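Local coordinates for uncharacterized conserved (Bdellovibrio bacteriovorus, PDB 7O21), which probably acts as a YkuD-family L,D-carboxypeptidase that edits cell-wall peptidoglycan and so helps to give this predatory bacterium its curved shape, at residues Leu112-Asn117 / Asp164-Gly169; Gln203-Gln208 / Gln267-Asp272; Glu219-Pro224 / Lys229-His234; Ile254-Asp259 / Asp289-Ile294. One frame throughout, in Å; residues are numbered along the deposited sequence. Where two conformers were deposited one is given.

Contact 1 of 4, residues Leu112-Asn117 / Asp164-Gly169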
loop_
_atom_site.group_PDB
_atom_site.type_symbol
_atom_site.label_atom_id
_atom_site.label_comp_id
_atom_site.label_asym_id
_atom_site.label_seq_id
_atom_site.Cartn_x
_atom_site.Cartn_y
_atom_site.Cartn_z
ATOM N N LEU A 112 -11.648 -17.313 -8.449
ATOM C CA LEU A 112 -11.392 -16.253 -7.486
ATOM C C LEU A 112 -9.894 -16.111 -7.314
ATOM O O LEU A 112 -9.150 -17.083 -7.423
ATOM C CB LEU A 112 -11.988 -16.590 -6.112
ATOM C CG LEU A 112 -13.463 -16.380 -5.779
ATOM C CD1 LEU A 112 -13.695 -16.742 -4.315
ATOM C CD2 LEU A 112 -13.887 -14.949 -6.035
ATOM N N ALA A 113 -9.466 -14.897 -6.981
ATOM C CA ALA A 113 -8.092 -14.653 -6.568
ATOM C C ALA A 113 -8.110 -13.711 -5.384
ATOM O O ALA A 113 -8.966 -12.830 -5.288
ATOM C CB ALA A 113 -7.235 -14.018 -7.671
ATOM N N PHE A 114 -7.145 -13.891 -4.490
ATOM C CA PHE A 114 -6.920 -12.968 -3.390
ATOM C C PHE A 114 -5.502 -12.442 -3.502
ATOM O O PHE A 114 -4.557 -13.226 -3.625
ATOM C CB PHE A 114 -7.110 -13.672 -2.049
ATOM C CG PHE A 114 -8.522 -14.091 -1.794
ATOM C CD1 PHE A 114 -8.968 -15.343 -2.208
ATOM C CD2 PHE A 114 -9.416 -13.233 -1.159
ATOM C CE1 PHE A 114 -10.274 -15.733 -1.991
ATOM C CE2 PHE A 114 -10.734 -13.623 -0.943
ATOM C CZ PHE A 114 -11.161 -14.876 -1.362
ATOM N N THR A 115 -5.360 -11.117 -3.488
ATOM C CA THR A 115 -4.032 -10.539 -3.576
ATOM C C THR A 115 -3.384 -10.536 -2.199
ATOM O O THR A 115 -4.058 -10.648 -1.170
ATOM C CB THR A 115 -4.123 -9.107 -4.102
ATOM O OG1 THR A 115 -4.786 -8.287 -3.122
ATOM C CG2 THR A 115 -4.910 -9.063 -5.421
ATOM N N THR A 116 -2.070 -10.367 -2.190
ATOM C CA THR A 116 -1.318 -10.257 -0.945
ATOM C C THR A 116 -0.621 -8.901 -0.859
ATOM O O THR A 116 -0.679 -8.068 -1.779
ATOM C CB THR A 116 -0.265 -11.361 -0.825
ATOM O OG1 THR A 116 0.810 -11.111 -1.749
ATOM C CG2 THR A 116 -0.866 -12.764 -1.053
ATOM N N ASN A 117 0.051 -8.679 0.270
ATOM C CA ASN A 117 0.896 -7.508 0.448
ATOM C C ASN A 117 2.340 -7.765 0.037
ATOM O O ASN A 117 3.216 -6.970 0.390
ATOM C CB ASN A 117 0.816 -6.991 1.890
ATOM C CG ASN A 117 1.395 -7.975 2.895
ATOM O OD1 ASN A 117 1.225 -9.167 2.762
ATOM N ND2 ASN A 117 2.117 -7.458 3.896
ATOM N N ASP A 164 -14.757 -18.091 2.648
ATOM C CA ASP A 164 -15.517 -17.956 3.887
ATOM C C ASP A 164 -14.640 -17.619 5.084
ATOM O O ASP A 164 -15.152 -17.115 6.090
ATOM C CB ASP A 164 -16.309 -19.237 4.167
ATOM C CG ASP A 164 -17.423 -19.466 3.162
ATOM O OD1 ASP A 164 -17.872 -18.484 2.529
ATOM O OD2 ASP A 164 -17.843 -20.632 3.000
ATOM N N TYR A 165 -13.341 -17.883 5.009
ATOM C CA TYR A 165 -12.452 -17.632 6.138
ATOM C C TYR A 165 -11.621 -16.371 5.983
ATOM O O TYR A 165 -10.881 -16.021 6.907
ATOM C CB TYR A 165 -11.497 -18.813 6.334
ATOM C CG TYR A 165 -12.155 -20.140 6.610
ATOM C CD1 TYR A 165 -12.684 -20.431 7.856
ATOM C CD2 TYR A 165 -12.218 -21.118 5.624
ATOM C CE1 TYR A 165 -13.274 -21.659 8.116
ATOM C CE2 TYR A 165 -12.805 -22.344 5.871
ATOM C CZ TYR A 165 -13.333 -22.607 7.115
ATOM O OH TYR A 165 -13.909 -23.839 7.352
ATOM N N ILE A 166 -11.699 -15.686 4.851
ATOM C CA ILE A 166 -10.769 -14.610 4.537
ATOM C C ILE A 166 -11.431 -13.267 4.796
ATOM O O ILE A 166 -12.465 -12.940 4.199
ATOM C CB ILE A 166 -10.247 -14.722 3.098
ATOM C CG1 ILE A 166 -9.348 -15.951 2.970
ATOM C CG2 ILE A 166 -9.491 -13.450 2.704
ATOM C CD1 ILE A 166 -9.085 -16.324 1.525
ATOM N N LYS A 167 -10.823 -12.490 5.683
ATOM C CA LYS A 167 -11.228 -11.120 5.957
ATOM C C LYS A 167 -10.233 -10.227 5.230
ATOM O O LYS A 167 -9.035 -10.226 5.544
ATOM C CB LYS A 167 -11.203 -10.887 7.464
ATOM C CG LYS A 167 -11.717 -9.541 7.925
ATOM C CD LYS A 167 -11.819 -9.593 9.461
ATOM C CE LYS A 167 -12.606 -8.465 10.044
ATOM N NZ LYS A 167 -12.621 -8.664 11.513
ATOM N N LEU A 168 -10.719 -9.487 4.236
ATOM C CA LEU A 168 -9.821 -8.693 3.412
ATOM C C LEU A 168 -9.098 -7.659 4.258
ATOM O O LEU A 168 -9.698 -7.000 5.112
ATOM C CB LEU A 168 -10.602 -8.010 2.293
ATOM C CG LEU A 168 -11.217 -8.965 1.276
ATOM C CD1 LEU A 168 -11.891 -8.139 0.192
ATOM C CD2 LEU A 168 -10.150 -9.880 0.692
ATOM N N GLY A 169 -7.795 -7.529 4.027
ATOM C CA GLY A 169 -6.966 -6.637 4.792
ATOM C C GLY A 169 -6.465 -7.194 6.104
ATOM O O GLY A 169 -5.619 -6.551 6.746
#
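Phe114 and Ile166 meet head-on, the ring on the strand side and the isoleucine on the loop side. The delta methyl of Ile166 sits over the middle of the Phe114 ring. CD1 lies 3.7 Å from the ring centroid and only 8° off the ring normal, a CH-pi contact over the face. Ile166 reaches this point because CG1 lies opposite its carbonyl carbon (chi1 -68°) and the chain then runs on extended to CD1. Its CG2 branch comes down near the rim of the ring, 3.9 Å from Phe114 CE2. Leu168 approaches differently. It crosses Phe114 at about a right angle and puts CD2 at the ring edge, in the ring plane, 3.9 Å from Phe114 CD2. One ring is thus held over a face by one residue and at an edge by another. Lys167, between them, points away and sends its amine to Phe39 O.

Strand 113-116 belongs to the YkuD catalytic domain, and the loop follows helix 156-163. Ile159 and Ala163 of that helix also touch Phe114. The backbone of Phe114 bonds to Leu135, next to His136, the predicted proton donor/acceptor; the Phe114 and His136 side chains are about 7 Å apart. No hydrogen bond joins the two segments. Between them, only the apolar fit of methyl groups against the ring joins loop and strand; polar bonds elsewhere, such as Gly169 with Leu95, also hold the loop.

Contact 2 of 4, residues Gln203-Gln208 / Gln267-Asp272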
loop_
_atom_site.group_PDB
_atom_site.type_symbol
_atom_site.label_atom_id
_atom_site.label_comp_id
_atom_site.label_asym_id
_atom_site.label_seq_id
_atom_site.Cartn_x
_atom_site.Cartn_y
_atom_site.Cartn_z
ATOM N N GLN A 203 7.359 -3.896 28.877
ATOM C CA GLN A 203 7.702 -3.383 30.201
ATOM C C GLN A 203 8.801 -2.333 30.124
ATOM O O GLN A 203 8.737 -1.310 30.822
ATOM C CB GLN A 203 8.121 -4.528 31.127
ATOM C CG GLN A 203 6.969 -5.341 31.699
ATOM C CD GLN A 203 7.446 -6.511 32.555
ATOM O OE1 GLN A 203 8.634 -6.631 32.859
ATOM N NE2 GLN A 203 6.519 -7.382 32.938
ATOM N N ALA A 204 9.817 -2.555 29.279
ATOM C CA ALA A 204 10.906 -1.585 29.171
ATOM C C ALA A 204 10.397 -0.257 28.629
ATOM O O ALA A 204 10.760 0.817 29.130
ATOM C CB ALA A 204 12.031 -2.130 28.293
ATOM N N TRP A 205 9.542 -0.313 27.614
ATOM C CA TRP A 205 8.930 0.898 27.091
ATOM C C TRP A 205 8.089 1.582 28.168
ATOM O O TRP A 205 8.255 2.783 28.432
ATOM C CB TRP A 205 8.088 0.516 25.869
ATOM C CG TRP A 205 7.463 1.668 25.155
ATOM C CD1 TRP A 205 7.709 2.998 25.353
ATOM C CD2 TRP A 205 6.477 1.593 24.118
ATOM N NE1 TRP A 205 6.933 3.758 24.509
ATOM C CE2 TRP A 205 6.169 2.917 23.738
ATOM C CE3 TRP A 205 5.818 0.535 23.481
ATOM C CZ2 TRP A 205 5.232 3.210 22.746
ATOM C CZ3 TRP A 205 4.887 0.833 22.495
ATOM C CH2 TRP A 205 4.608 2.160 22.137
ATOM N N GLU A 206 7.193 0.828 28.816
ATOM C CA GLU A 206 6.310 1.415 29.822
ATOM C C GLU A 206 7.090 2.026 30.983
ATOM O O GLU A 206 6.724 3.098 31.489
ATOM C CB GLU A 206 5.309 0.374 30.321
ATOM C CG GLU A 206 4.315 0.924 31.335
ATOM C CD GLU A 206 3.242 -0.093 31.678
ATOM O OE1 GLU A 206 3.519 -0.981 32.512
ATOM O OE2 GLU A 206 2.139 -0.024 31.100
ATOM N N ASN A 207 8.142 1.344 31.444
ATOM C CA ASN A 207 9.010 1.901 32.478
ATOM C C ASN A 207 9.837 3.060 31.961
ATOM O O ASN A 207 10.507 3.725 32.757
ATOM C CB ASN A 207 9.971 0.819 32.971
ATOM C CG ASN A 207 9.322 -0.160 33.912
ATOM O OD1 ASN A 207 8.364 0.170 34.619
ATOM N ND2 ASN A 207 9.850 -1.381 33.941
ATOM N N GLN A 208 9.811 3.309 30.652
ATOM C CA GLN A 208 10.704 4.274 30.021
ATOM C C GLN A 208 12.146 4.067 30.481
ATOM O O GLN A 208 12.870 5.009 30.810
ATOM C CB GLN A 208 10.194 5.702 30.199
ATOM C CG GLN A 208 8.763 5.829 29.699
ATOM C CD GLN A 208 8.282 7.256 29.613
ATOM O OE1 GLN A 208 8.378 7.905 28.570
ATOM N NE2 GLN A 208 7.753 7.758 30.721
ATOM N N GLN A 267 -2.804 -1.817 20.410
ATOM C CA GLN A 267 -2.018 -1.158 21.448
ATOM C C GLN A 267 -2.764 0.045 21.999
ATOM O O GLN A 267 -3.250 0.881 21.234
ATOM C CB GLN A 267 -0.699 -0.692 20.843
ATOM C CG GLN A 267 0.152 0.199 21.747
ATOM C CD GLN A 267 1.313 0.818 20.983
ATOM O OE1 GLN A 267 2.290 0.141 20.679
ATOM N NE2 GLN A 267 1.184 2.084 20.623
ATOM N N ARG A 268 -2.841 0.131 23.319
ATOM C CA ARG A 268 -3.344 1.315 24.000
ATOM C C ARG A 268 -2.153 2.015 24.644
ATOM O O ARG A 268 -1.425 1.404 25.430
ATOM C CB ARG A 268 -4.364 0.927 25.065
ATOM C CG ARG A 268 -5.023 2.123 25.741
ATOM C CD ARG A 268 -5.899 1.659 26.896
ATOM N NE ARG A 268 -6.683 2.761 27.453
ATOM C CZ ARG A 268 -6.258 3.559 28.426
ATOM N NH1 ARG A 268 -5.052 3.381 28.946
ATOM N NH2 ARG A 268 -7.043 4.533 28.878
ATOM N N TYR A 269 -1.952 3.280 24.290
ATOM C CA TYR A 269 -0.883 4.113 24.836
ATOM C C TYR A 269 -1.507 5.258 25.619
ATOM O O TYR A 269 -2.375 5.965 25.099
ATOM C CB TYR A 269 -0.048 4.711 23.695
ATOM C CG TYR A 269 1.133 5.530 24.175
ATOM C CD1 TYR A 269 1.008 6.887 24.426
ATOM C CD2 TYR A 269 2.367 4.933 24.367
ATOM C CE1 TYR A 269 2.095 7.627 24.869
ATOM C CE2 TYR A 269 3.449 5.656 24.791
ATOM C CZ TYR A 269 3.303 6.993 25.054
ATOM O OH TYR A 269 4.403 7.697 25.469
ATOM N N GLU A 270 -1.046 5.461 26.848
ATOM C CA GLU A 270 -1.578 6.530 27.689
ATOM C C GLU A 270 -0.458 7.297 28.369
ATOM O O GLU A 270 0.405 6.702 29.018
ATOM C CB GLU A 270 -2.519 5.987 28.767
ATOM C CG GLU A 270 -3.031 7.088 29.706
ATOM C CD GLU A 270 -4.227 6.664 30.546
ATOM O OE1 GLU A 270 -4.447 5.450 30.717
ATOM O OE2 GLU A 270 -4.947 7.552 31.047
ATOM N N SER A 271 -0.503 8.615 28.246
ATOM C CA SER A 271 0.224 9.516 29.123
ATOM C C SER A 271 -0.792 10.431 29.796
ATOM O O SER A 271 -1.994 10.372 29.522
ATOM C CB SER A 271 1.220 10.356 28.332
ATOM O OG SER A 271 0.509 11.286 27.535
ATOM N N ASP A 272 -0.304 11.313 30.664
ATOM C CA ASP A 272 -1.234 12.239 31.302
ATOM C C ASP A 272 -1.914 13.164 30.302
ATOM O O ASP A 272 -2.968 13.729 30.615
ATOM C CB ASP A 272 -0.533 13.025 32.407
ATOM C CG ASP A 272 -0.420 12.222 33.688
ATOM O OD1 ASP A 272 -1.372 11.464 33.985
ATOM O OD2 ASP A 272 0.611 12.327 34.377
HETATM O O HOH W 1 6.884 6.685 24.723
#
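One water bridges Trp205 and Tyr269. It accepts the indole N-H, 2.9 Å from Trp205 NE1 and in the plane of the ring, and lies 2.8 Å from Tyr269 OH. Here the last turn of helix 184-206 packs on strand 260-270 of the antiparallel sheet, the helix-on-sheet core of an NTF2-like domain. The buried polar ends of both rings share this water.

Beside the bridge the rings touch directly. Trp205 CZ2 is 3.7 Å from Tyr269 CE2. The planes are 34° apart, so the pair is oblique, and the two side chains cross at about a right angle. Trp205 has CG opposite its backbone N (chi1 -176°), which carries the indole off the helix toward the strand. Tyr213 and Trp201 add further aromatic neighbours to the indole.

A Schellman motif closes the helix. Gln208, the first residue to leave helical angles, takes positive phi, and its N bonds back to Trp205 O at 2.8 Å. Gln267 comes from the opposite direction to Trp205, with its amide plane steeply turned to the indole. Its side-chain amide oxygen, OE1, is hydrogen-bonded to Lys280 NZ. The same atom also lies at the indole edge, in plane: Gln267 OE1 is 3.2 Å from Trp205 CZ3.

Contact 3 of 4, residues Glu219-Pro224 / Lys229-His234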
loop_
_atom_site.group_PDB
_atom_site.type_symbol
_atom_site.label_atom_id
_atom_site.label_comp_id
_atom_site.label_asym_id
_atom_site.label_seq_id
_atom_site.Cartn_x
_atom_site.Cartn_y
_atom_site.Cartn_z
ATOM N N GLU A 219 20.323 -1.312 14.955
ATOM C CA GLU A 219 20.812 0.017 14.614
ATOM C C GLU A 219 20.354 0.477 13.236
ATOM O O GLU A 219 20.361 1.683 12.968
ATOM C CB GLU A 219 22.333 0.092 14.785
ATOM C CG GLU A 219 22.748 0.218 16.244
ATOM C CD GLU A 219 24.080 0.922 16.429
ATOM O OE1 GLU A 219 24.089 2.005 17.056
ATOM O OE2 GLU A 219 25.111 0.389 15.967
ATOM N N GLY A 220 19.932 -0.439 12.368
ATOM C CA GLY A 220 19.368 -0.052 11.087
ATOM C C GLY A 220 17.857 0.102 11.088
ATOM O O GLY A 220 17.222 0.103 10.028
ATOM N N PHE A 221 17.283 0.221 12.282
ATOM C CA PHE A 221 15.842 0.398 12.434
ATOM C C PHE A 221 15.342 1.562 11.590
ATOM O O PHE A 221 16.010 2.594 11.453
ATOM C CB PHE A 221 15.550 0.696 13.907
ATOM C CG PHE A 221 14.138 1.118 14.183
ATOM C CD1 PHE A 221 13.151 0.169 14.381
ATOM C CD2 PHE A 221 13.796 2.465 14.251
ATOM C CE1 PHE A 221 11.852 0.541 14.632
ATOM C CE2 PHE A 221 12.493 2.851 14.506
ATOM C CZ PHE A 221 11.513 1.895 14.700
ATOM N N LYS A 222 14.141 1.402 11.050
ATOM C CA LYS A 222 13.452 2.490 10.380
ATOM C C LYS A 222 11.968 2.385 10.687
ATOM O O LYS A 222 11.430 1.290 10.891
ATOM C CB LYS A 222 13.659 2.437 8.862
ATOM C CG LYS A 222 15.079 2.744 8.425
ATOM C CD LYS A 222 15.289 2.387 6.962
ATOM C CE LYS A 222 16.760 2.465 6.600
ATOM N NZ LYS A 222 17.392 3.654 7.230
ATOM N N ALA A 223 11.317 3.540 10.733
ATOM C CA ALA A 223 9.868 3.644 10.746
ATOM C C ALA A 223 9.545 4.906 9.973
ATOM O O ALA A 223 10.446 5.704 9.708
ATOM C CB ALA A 223 9.337 3.742 12.182
ATOM N N PRO A 224 8.297 5.088 9.533
ATOM C CA PRO A 224 7.984 6.323 8.794
ATOM C C PRO A 224 8.390 7.561 9.578
ATOM O O PRO A 224 7.870 7.811 10.670
ATOM C CB PRO A 224 6.467 6.240 8.584
ATOM C CG PRO A 224 6.172 4.751 8.602
ATOM C CD PRO A 224 7.127 4.194 9.640
ATOM N N LYS A 229 18.401 6.697 15.543
ATOM C CA LYS A 229 18.785 7.831 16.377
ATOM C C LYS A 229 17.606 8.754 16.670
ATOM O O LYS A 229 17.432 9.201 17.809
ATOM C CB LYS A 229 19.965 8.610 15.780
ATOM C CG LYS A 229 21.292 7.859 15.744
ATOM C CD LYS A 229 22.401 8.650 15.133
ATOM C CE LYS A 229 23.682 7.840 15.162
ATOM N NZ LYS A 229 24.835 8.581 14.534
ATOM N N SER A 230 16.801 9.079 15.655
ATOM C CA SER A 230 15.694 10.004 15.880
ATOM C C SER A 230 14.539 9.334 16.615
ATOM O O SER A 230 13.787 9.998 17.335
ATOM C CB SER A 230 15.259 10.683 14.573
ATOM O OG SER A 230 14.745 9.744 13.633
ATOM N N TRP A 231 14.394 8.018 16.465
ATOM C CA TRP A 231 13.408 7.286 17.255
ATOM C C TRP A 231 13.765 7.330 18.736
ATOM O O TRP A 231 12.932 7.675 19.585
ATOM C CB TRP A 231 13.367 5.838 16.761
ATOM C CG TRP A 231 12.361 4.920 17.432
ATOM C CD1 TRP A 231 12.562 4.122 18.529
ATOM C CD2 TRP A 231 11.025 4.674 16.997
ATOM N NE1 TRP A 231 11.409 3.418 18.817
ATOM C CE2 TRP A 231 10.460 3.732 17.879
ATOM C CE3 TRP A 231 10.246 5.165 15.946
ATOM C CZ2 TRP A 231 9.149 3.286 17.749
ATOM C CZ3 TRP A 231 8.950 4.706 15.806
ATOM C CH2 TRP A 231 8.414 3.780 16.706
ATOM N N MET A 232 15.016 7.002 19.059
ATOM C CA MET A 232 15.446 7.029 20.453
ATOM C C MET A 232 15.410 8.447 21.027
ATOM O O MET A 232 15.006 8.643 22.178
ATOM C CB MET A 232 16.827 6.390 20.599
ATOM C CG MET A 232 16.868 4.900 20.245
ATOM S SD MET A 232 15.575 3.968 21.079
ATOM C CE MET A 232 15.718 2.410 20.204
ATOM N N SER A 233 15.796 9.450 20.231
ATOM C CA SER A 233 15.753 10.827 20.725
ATOM C C SER A 233 14.325 11.243 21.049
ATOM O O SER A 233 14.071 11.896 22.068
ATOM C CB SER A 233 16.359 11.785 19.700
ATOM O OG SER A 233 17.736 11.527 19.507
ATOM N N HIS A 234 13.378 10.858 20.198
ATOM C CA HIS A 234 11.986 11.185 20.454
ATOM C C HIS A 234 11.492 10.501 21.725
ATOM O O HIS A 234 10.820 11.125 22.559
ATOM C CB HIS A 234 11.176 10.780 19.224
ATOM C CG HIS A 234 9.717 11.051 19.330
ATOM N ND1 HIS A 234 9.202 12.283 19.676
ATOM C CD2 HIS A 234 8.652 10.253 19.082
ATOM C CE1 HIS A 234 7.882 12.221 19.658
ATOM N NE2 HIS A 234 7.522 11.003 19.300
#
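Phe221 drives its edge into the face of Trp231, a T-shaped (edge-to-face) pair in the NTF2-like domain. The Phe221 ring and the five-membered ring of Trp231 have centroids 4.6 Å apart and planes at 59°. Phe221 CE2 is the leading atom, 3.4 Å from Trp231 CD2, while CZ lies over the indole. Ala223, two residues along the short strand, adds its methyl: CB is 3.8 Å from Trp231 CZ3. Both aromatic side chains set CG opposite the backbone N (Trp231 chi1 -178°), and they cross at about a right angle.

Further out, Tyr217 touches both rings, Phe226 meets the indole edge-to-face, and Lys235 makes a cation-pi contact with it. The contact joins the strand of Phe221 to helix 228-241. Trp231 NE1 is hydrogen-bonded to Tyr213 OH, which helps to fix the indole's rotation.

Contact 4 of 4, residues Ile254-Asp259 / Asp289-Ile294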
loop_
_atom_site.group_PDB
_atom_site.type_symbol
_atom_site.label_atom_id
_atom_site.label_comp_id
_atom_site.label_asym_id
_atom_site.label_seq_id
_atom_site.Cartn_x
_atom_site.Cartn_y
_atom_site.Cartn_z
ATOM N N ILE A 254 1.625 -13.776 16.685
ATOM C CA ILE A 254 3.068 -14.010 16.748
ATOM C C ILE A 254 3.412 -15.063 15.707
ATOM O O ILE A 254 2.900 -16.190 15.765
ATOM C CB ILE A 254 3.540 -14.484 18.133
ATOM C CG1 ILE A 254 3.068 -13.507 19.206
ATOM C CG2 ILE A 254 5.079 -14.617 18.144
ATOM C CD1 ILE A 254 3.385 -13.954 20.646
ATOM N N VAL A 255 4.248 -14.688 14.740
ATOM C CA VAL A 255 4.774 -15.606 13.736
ATOM C C VAL A 255 6.294 -15.502 13.762
ATOM O O VAL A 255 6.850 -14.400 13.703
ATOM C CB VAL A 255 4.243 -15.276 12.332
ATOM C CG1 VAL A 255 4.793 -16.260 11.311
ATOM C CG2 VAL A 255 2.731 -15.350 12.334
ATOM N N GLN A 256 6.962 -16.653 13.827
ATOM C CA GLN A 256 8.420 -16.699 13.817
ATOM C C GLN A 256 8.835 -17.767 12.822
ATOM O O GLN A 256 8.576 -18.952 13.042
ATOM C CB GLN A 256 8.963 -17.024 15.207
ATOM C CG GLN A 256 10.390 -16.537 15.419
ATOM C CD GLN A 256 11.414 -17.359 14.661
ATOM O OE1 GLN A 256 12.061 -16.877 13.713
ATOM N NE2 GLN A 256 11.577 -18.608 15.077
ATOM N N HIS A 257 9.466 -17.353 11.731
ATOM C CA HIS A 257 9.875 -18.273 10.681
ATOM C C HIS A 257 11.218 -17.834 10.115
ATOM O O HIS A 257 11.412 -16.654 9.814
ATOM C CB HIS A 257 8.802 -18.329 9.584
ATOM C CG HIS A 257 9.121 -19.281 8.482
ATOM N ND1 HIS A 257 9.537 -18.862 7.236
ATOM C CD2 HIS A 257 9.102 -20.630 8.442
ATOM C CE1 HIS A 257 9.746 -19.916 6.470
ATOM N NE2 HIS A 257 9.505 -21.002 7.181
ATOM N N ASN A 258 12.146 -18.786 9.963
ATOM C CA ASN A 258 13.499 -18.501 9.442
ATOM C C ASN A 258 14.112 -17.406 10.314
ATOM O O ASN A 258 14.160 -17.549 11.545
ATOM C CB ASN A 258 13.461 -18.193 7.949
ATOM C CG ASN A 258 13.279 -19.432 7.089
ATOM O OD1 ASN A 258 13.541 -20.540 7.533
ATOM N ND2 ASN A 258 12.840 -19.236 5.850
ATOM N N ASP A 259 14.569 -16.307 9.739
ATOM C CA ASP A 259 15.182 -15.232 10.501
ATOM C C ASP A 259 14.173 -14.229 11.048
ATOM O O ASP A 259 14.574 -13.311 11.768
ATOM C CB ASP A 259 16.186 -14.496 9.604
ATOM C CG ASP A 259 15.557 -13.994 8.291
ATOM O OD1 ASP A 259 14.663 -14.676 7.716
ATOM O OD2 ASP A 259 15.964 -12.906 7.820
ATOM N N ASP A 289 20.931 -15.156 20.074
ATOM C CA ASP A 289 19.880 -15.974 20.669
ATOM C C ASP A 289 18.598 -15.193 20.933
ATOM O O ASP A 289 17.708 -15.691 21.629
ATOM C CB ASP A 289 20.377 -16.669 21.944
ATOM C CG ASP A 289 20.512 -15.722 23.126
ATOM O OD1 ASP A 289 20.323 -14.498 22.959
ATOM O OD2 ASP A 289 20.825 -16.207 24.234
ATOM N N THR A 290 18.476 -13.990 20.384
ATOM C CA THR A 290 17.279 -13.191 20.611
ATOM C C THR A 290 16.867 -12.516 19.306
ATOM O O THR A 290 17.178 -13.036 18.228
ATOM C CB THR A 290 17.525 -12.201 21.758
ATOM O OG1 THR A 290 16.321 -11.483 22.053
ATOM C CG2 THR A 290 18.643 -11.230 21.415
ATOM N N TYR A 291 16.206 -11.354 19.391
ATOM C CA TYR A 291 15.665 -10.665 18.225
ATOM C C TYR A 291 15.894 -9.172 18.372
ATOM O O TYR A 291 15.911 -8.646 19.485
ATOM C CB TYR A 291 14.148 -10.932 18.074
ATOM C CG TYR A 291 13.878 -12.341 17.643
ATOM C CD1 TYR A 291 13.739 -13.348 18.587
ATOM C CD2 TYR A 291 13.822 -12.677 16.297
ATOM C CE1 TYR A 291 13.518 -14.649 18.205
ATOM C CE2 TYR A 291 13.610 -13.984 15.911
ATOM C CZ TYR A 291 13.462 -14.957 16.871
ATOM O OH TYR A 291 13.254 -16.263 16.483
ATOM N N LYS A 292 16.069 -8.497 17.240
ATOM C CA LYS A 292 16.140 -7.040 17.211
ATOM C C LYS A 292 15.128 -6.480 16.223
ATOM O O LYS A 292 15.031 -6.953 15.080
ATOM C CB LYS A 292 17.550 -6.532 16.898
ATOM C CG LYS A 292 18.545 -6.943 17.973
ATOM C CD LYS A 292 19.626 -5.908 18.183
ATOM C CE LYS A 292 20.516 -6.304 19.346
ATOM N NZ LYS A 292 20.496 -5.275 20.426
ATOM N N ILE A 293 14.394 -5.460 16.673
ATOM C CA ILE A 293 13.363 -4.818 15.870
ATOM C C ILE A 293 13.996 -3.992 14.758
ATOM O O ILE A 293 14.872 -3.150 15.005
ATOM C CB ILE A 293 12.465 -3.959 16.775
ATOM C CG1 ILE A 293 11.747 -4.824 17.822
ATOM C CG2 ILE A 293 11.485 -3.167 15.954
ATOM C CD1 ILE A 293 11.055 -3.995 18.911
ATOM N N ILE A 294 13.578 -4.250 13.518
ATOM C CA ILE A 294 14.041 -3.515 12.346
ATOM C C ILE A 294 13.014 -2.509 11.845
ATOM O O ILE A 294 13.367 -1.551 11.160
ATOM C CB ILE A 294 14.474 -4.466 11.214
ATOM C CG1 ILE A 294 13.330 -5.396 10.807
ATOM C CG2 ILE A 294 15.691 -5.259 11.659
ATOM C CD1 ILE A 294 13.512 -5.952 9.404
#
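The backbones of Asp259 and Tyr291 stay well apart, their CA atoms 9.0 Å from each other, and the strands that carry these segments are not neighbours in the sheet. Strand 246-257 ends at a tight turn: Asn258 (phi 55°, psi -125°) and Asp259 have the angles of a type II' beta turn. The chain then returns as strand 260-270.

Tyr291 bridges the gap. Its CG lies opposite the carbonyl carbon (chi1 -71°), and the ring extends toward Gln256. Gln256 bends at its second torsion and brings CG near the phenol ring, 3.7 Å from Tyr291 CZ, in an oblique approach. The Gln256 amide is doubtful as modelled and is probably turned over, so its detailed pairing with the phenol remains open. Asp259 takes part through its backbone: Asp259 O lies near the plane of the Tyr291 ring, at its edge, 4.3 Å from CE2. The phenol oxygen has a clear partner in Lys286 NZ, from strand 275-287.

This is one side of the curved NTF2-like sheet, where an outermost strand sends a side chain past two inner ones. Leu261 of strand 260-270 touches both Gln256 and Tyr291. Phe197 of helix 184-206 also packs on Tyr291. His257, pointing away from Tyr291, stacks on Phe176 at the end of strand 172-176 in the catalytic domain.

How the contacts relate
From the N terminus, contact 1 comes first and closes a loop wholly inside the YkuD catalytic domain. The other three lie in the NTF2-like domain, across the chain's centre from it. Contact 2 opens there at the end of helix 184-206. Contact 3, a short local closure, falls inside its loop. Contact 4 crosses contact 2: it opens at 254-259, inside that loop, and closes at 289-294, beyond it. Contacts 2 and 4 tie neighbouring strands of one sheet to helix 184-206 and to strand 290-300. Contacts 3 and 4 touch: Lys222 N lies 3.1 Å from Ile294 O, a probable hydrogen bond that joins the short strand to the sheet's edge.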